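Local coordinates for putative phosphohydrolase (Shewanella amazonensis, PDB 3M1T), which is a putative phosphohydrolase of the HDOD family, in the HD phosphodiesterase clan, and may act in signal transduction, at residues E142-I156 against M169-I181. Numbering follows the deposited sequence.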
# COMPACT_ATOMS: atom_id res chain seq x y z
N GLU A 142 -3.61 9.65 2.83
CA GLU A 142 -5.04 10.03 2.97
C GLU A 142 -5.37 10.18 4.47
O GLU A 142 -5.90 11.21 4.95
CB GLU A 142 -5.90 8.93 2.32
CG GLU A 142 -7.34 9.29 2.01
CD GLU A 142 -8.05 8.25 1.13
OE1 GLU A 142 -7.45 7.21 0.75
OE2 GLU A 142 -9.23 8.49 0.81
N LEU A 143 -5.03 9.14 5.21
CA LEU A 143 -5.27 9.11 6.67
C LEU A 143 -4.52 10.20 7.42
O LEU A 143 -5.05 10.83 8.33
CB LEU A 143 -4.95 7.71 7.21
CG LEU A 143 -5.71 6.58 6.52
CD1 LEU A 143 -5.30 5.27 7.11
CD2 LEU A 143 -7.29 6.77 6.59
N LEU A 144 -3.27 10.44 7.03
CA LEU A 144 -2.46 11.41 7.72
C LEU A 144 -3.11 12.81 7.56
O LEU A 144 -3.04 13.59 8.51
CB LEU A 144 -1.04 11.45 7.11
CG LEU A 144 -0.15 10.26 7.38
CD1 LEU A 144 1.21 10.53 6.71
CD2 LEU A 144 0.09 10.07 8.90
N ILE A 145 -3.60 13.13 6.38
CA ILE A 145 -4.23 14.45 6.14
C ILE A 145 -5.48 14.64 6.99
O ILE A 145 -5.70 15.70 7.62
CB ILE A 145 -4.46 14.72 4.69
CG1 ILE A 145 -3.11 14.88 3.95
CG2 ILE A 145 -5.37 16.00 4.49
CD1 ILE A 145 -3.26 15.01 2.53
N VAL A 146 -6.32 13.62 7.05
CA VAL A 146 -7.53 13.70 7.90
C VAL A 146 -7.16 13.90 9.35
O VAL A 146 -7.76 14.74 10.05
CB VAL A 146 -8.39 12.44 7.73
CG1 VAL A 146 -9.57 12.40 8.79
CG2 VAL A 146 -8.93 12.38 6.31
N ASN A 147 -6.17 13.16 9.84
CA ASN A 147 -5.77 13.31 11.22
C ASN A 147 -5.01 14.57 11.55
O ASN A 147 -5.19 15.13 12.62
CB ASN A 147 -5.06 12.06 11.68
CG ASN A 147 -6.08 11.02 12.19
OD1 ASN A 147 -5.75 10.17 13.01
ND2 ASN A 147 -7.33 11.12 11.72
N GLY A 148 -4.19 15.04 10.62
CA GLY A 148 -3.34 16.18 10.87
C GLY A 148 -3.96 17.49 10.56
O GLY A 148 -3.66 18.47 11.21
N ASP A 149 -4.90 17.49 9.61
CA ASP A 149 -5.54 18.71 9.17
C ASP A 149 -7.05 18.46 9.00
O ASP A 149 -7.59 18.52 7.88
CB ASP A 149 -4.90 19.20 7.88
CG ASP A 149 -3.55 19.87 8.14
OD1 ASP A 149 -3.55 21.01 8.64
OD2 ASP A 149 -2.56 19.20 7.89
N PRO A 150 -7.73 18.17 10.12
CA PRO A 150 -9.14 17.74 9.99
C PRO A 150 -10.05 18.72 9.27
O PRO A 150 -10.91 18.32 8.43
CB PRO A 150 -9.59 17.49 11.42
CG PRO A 150 -8.46 17.82 12.29
CD PRO A 150 -7.25 18.09 11.51
N ALA A 151 -9.91 20.01 9.61
CA ALA A 151 -10.77 21.02 9.03
C ALA A 151 -10.54 21.15 7.49
O ALA A 151 -11.48 21.15 6.70
CB ALA A 151 -10.57 22.34 9.74
N VAL A 152 -9.28 21.27 7.11
CA VAL A 152 -8.92 21.29 5.70
C VAL A 152 -9.39 20.04 4.96
O VAL A 152 -9.92 20.13 3.88
CB VAL A 152 -7.41 21.55 5.50
CG1 VAL A 152 -7.00 21.30 4.06
CG2 VAL A 152 -7.14 22.99 5.94
N ALA A 153 -9.20 18.86 5.55
CA ALA A 153 -9.65 17.64 4.92
C ALA A 153 -11.13 17.64 4.64
O ALA A 153 -11.56 17.24 3.58
CB ALA A 153 -9.30 16.42 5.80
N ALA A 154 -11.93 18.12 5.59
CA ALA A 154 -13.35 18.20 5.39
C ALA A 154 -13.74 19.21 4.27
O ALA A 154 -14.62 18.97 3.43
CB ALA A 154 -14.06 18.60 6.72
N THR A 155 -13.06 20.35 4.31
CA THR A 155 -13.26 21.38 3.28
C THR A 155 -12.93 20.82 1.91
O THR A 155 -13.67 21.07 0.92
CB THR A 155 -12.41 22.60 3.62
OG1 THR A 155 -12.92 23.13 4.86
CG2 THR A 155 -12.52 23.67 2.50
N ILE A 156 -11.87 20.02 1.84
CA ILE A 156 -11.48 19.41 0.56
C ILE A 156 -12.54 18.43 0.09
O ILE A 156 -12.95 18.42 -1.05
CB ILE A 156 -10.09 18.74 0.63
CG1 ILE A 156 -9.00 19.82 0.80
CG2 ILE A 156 -9.84 17.88 -0.60
CD1 ILE A 156 -7.63 19.34 1.05
N MSE A 169 -6.76 20.09 -4.85
CA MSE A 169 -7.20 20.78 -3.65
C MSE A 169 -6.24 20.71 -2.48
O MSE A 169 -6.00 21.69 -1.80
CB MSE A 169 -8.56 20.25 -3.23
CG MSE A 169 -9.68 20.69 -4.09
SE MSE A 169 -10.17 22.58 -3.94
CE MSE A 169 -10.62 22.58 -2.03
N GLU A 170 -5.66 19.53 -2.25
CA GLU A 170 -4.67 19.37 -1.22
C GLU A 170 -3.46 20.28 -1.47
O GLU A 170 -3.01 20.98 -0.55
CB GLU A 170 -4.24 17.90 -1.15
CG GLU A 170 -5.31 16.99 -0.51
CD GLU A 170 -5.12 15.50 -0.78
OE1 GLU A 170 -4.19 15.10 -1.54
OE2 GLU A 170 -5.92 14.70 -0.23
N LYS A 171 -2.93 20.29 -2.69
CA LYS A 171 -1.87 21.23 -3.00
C LYS A 171 -2.18 22.67 -2.74
O LYS A 171 -1.39 23.40 -2.18
CB LYS A 171 -1.20 20.99 -4.37
CG LYS A 171 0.23 20.48 -4.17
CD LYS A 171 0.86 19.88 -5.39
CE LYS A 171 1.68 18.63 -5.04
NZ LYS A 171 2.99 18.56 -5.82
N GLU A 172 -3.39 23.09 -3.11
CA GLU A 172 -3.78 24.43 -2.87
C GLU A 172 -3.80 24.78 -1.43
O GLU A 172 -3.30 25.85 -1.10
CB GLU A 172 -5.18 24.75 -3.45
CG GLU A 172 -5.28 24.74 -4.97
CD GLU A 172 -6.49 25.44 -5.54
OE1 GLU A 172 -7.19 26.10 -4.76
OE2 GLU A 172 -6.67 25.37 -6.78
N LEU A 173 -4.44 23.97 -0.57
CA LEU A 173 -4.67 24.36 0.80
C LEU A 173 -3.54 23.95 1.77
O LEU A 173 -3.40 24.55 2.82
CB LEU A 173 -6.01 23.79 1.29
CG LEU A 173 -7.22 24.38 0.56
CD1 LEU A 173 -8.50 23.70 1.09
CD2 LEU A 173 -7.24 25.86 0.78
N LEU A 174 -2.79 22.93 1.41
CA LEU A 174 -1.73 22.38 2.25
C LEU A 174 -0.33 22.59 1.69
O LEU A 174 0.62 22.54 2.45
CB LEU A 174 -1.91 20.88 2.43
CG LEU A 174 -3.24 20.44 3.08
CD1 LEU A 174 -3.41 18.91 2.93
CD2 LEU A 174 -3.33 20.92 4.51
N GLY A 175 -0.20 22.73 0.38
CA GLY A 175 1.08 22.86 -0.29
C GLY A 175 1.72 21.52 -0.64
O GLY A 175 2.87 21.47 -1.15
N TYR A 176 1.02 20.41 -0.39
CA TYR A 176 1.44 19.08 -0.79
C TYR A 176 0.20 18.24 -0.90
O TYR A 176 -0.88 18.69 -0.46
CB TYR A 176 2.42 18.50 0.29
CG TYR A 176 1.84 18.43 1.66
CD1 TYR A 176 0.97 17.41 2.00
CD2 TYR A 176 2.01 19.45 2.58
CE1 TYR A 176 0.40 17.39 3.22
CE2 TYR A 176 1.46 19.41 3.86
CZ TYR A 176 0.61 18.39 4.15
OH TYR A 176 0.02 18.37 5.39
N ASP A 177 0.32 17.04 -1.49
CA ASP A 177 -0.84 16.14 -1.59
C ASP A 177 -0.64 14.84 -0.83
O ASP A 177 0.40 14.61 -0.16
CB ASP A 177 -1.28 15.86 -3.01
CG ASP A 177 -0.26 15.13 -3.84
OD1 ASP A 177 0.52 14.33 -3.31
OD2 ASP A 177 -0.22 15.38 -5.08
N ASN A 178 -1.70 14.04 -0.85
CA ASN A 178 -1.69 12.81 -0.03
C ASN A 178 -0.61 11.78 -0.47
O ASN A 178 -0.10 11.01 0.36
CB ASN A 178 -3.07 12.19 0.01
CG ASN A 178 -3.47 11.60 -1.29
OD1 ASN A 178 -3.19 10.46 -1.54
ND2 ASN A 178 -4.15 12.40 -2.18
N ALA A 179 -0.24 11.80 -1.74
CA ALA A 179 0.77 10.91 -2.27
C ALA A 179 2.13 11.34 -1.71
O ALA A 179 2.97 10.50 -1.30
CB ALA A 179 0.77 10.83 -3.81
N GLU A 180 2.37 12.65 -1.69
CA GLU A 180 3.64 13.21 -1.21
C GLU A 180 3.82 12.95 0.28
O GLU A 180 4.92 12.53 0.74
CB GLU A 180 3.70 14.68 -1.50
CG GLU A 180 3.91 14.96 -2.96
CD GLU A 180 3.93 16.43 -3.29
OE1 GLU A 180 3.24 17.24 -2.61
OE2 GLU A 180 4.66 16.75 -4.25
N ILE A 181 2.78 13.18 1.10
CA ILE A 181 2.92 12.98 2.54
C ILE A 181 2.96 11.48 2.86
O ILE A 181 3.69 11.11 3.79
CB ILE A 181 1.89 13.77 3.41
CG1 ILE A 181 2.45 13.91 4.82
CG2 ILE A 181 0.47 13.20 3.28
CD1 ILE A 181 1.59 14.84 5.73
O HOH W 1 -0.37 20.59 6.83
O HOH W 2 -1.57 16.83 6.80
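Ile145 enters a pocket made by Glu170, Leu174, Asn178 and Ile181, a knob-into-hole fit between helix 140-148 and the two helices facing it. Ile145 CG1 lies beside the backbone N (chi1 -67°) and the chain runs on extended, which carries Ile145 CD1 into the pocket, 3.7 Å from Asn178 CA, while Ile145 CG2 meets Leu174 CD1 at 3.8 Å. A beta-branched residue suits the place because its two arms touch different walls. Glu170 supplies a wall and a polar link: its methylene CG packs on Ile156 CD1 at 3.7 Å, and its carboxylate lies against Ile145 CD1. Glu170 OE1 takes ND2 of Asn178 at 2.8 Å on its syn lone pair and lies close to the Asn178 amide plane, while the Asn178 backbone N reaches it from above the carboxylate plane. An alanine in place of Glu170 would probably leave both Asn178 donors without this acceptor and open a gap beside Ile145 and Ile156. Leu174 CD2 touches Val152 CG1 at 3.7 Å, the two side chains running in opposite directions, and also covers the Asp149 carboxyl carbon. Asp149 and Tyr176 do not bond directly; two waters each donate to Asp149 OD2 and hydrogen-bond Tyr176 OH, with carboxylate and ring planes 58° apart. Ile156 CG2 rests on CB of Met169, present as selenomethionine, and Ile156 CG1 meets Leu173 CD1 at 3.9 Å. The axes of segments 150-156 and 169-174 run roughly antiparallel, at 142° between their directions, 10.3 Å apart at closest. The chain leaves helix 166-174 at Gly175, whose positive phi would jam a side chain against the preceding carbonyl oxygen, and the Asp177-Glu180 capping box starts helix 178-188. Helix 5-8 covers Tyr176 and Ile181 through Leu7.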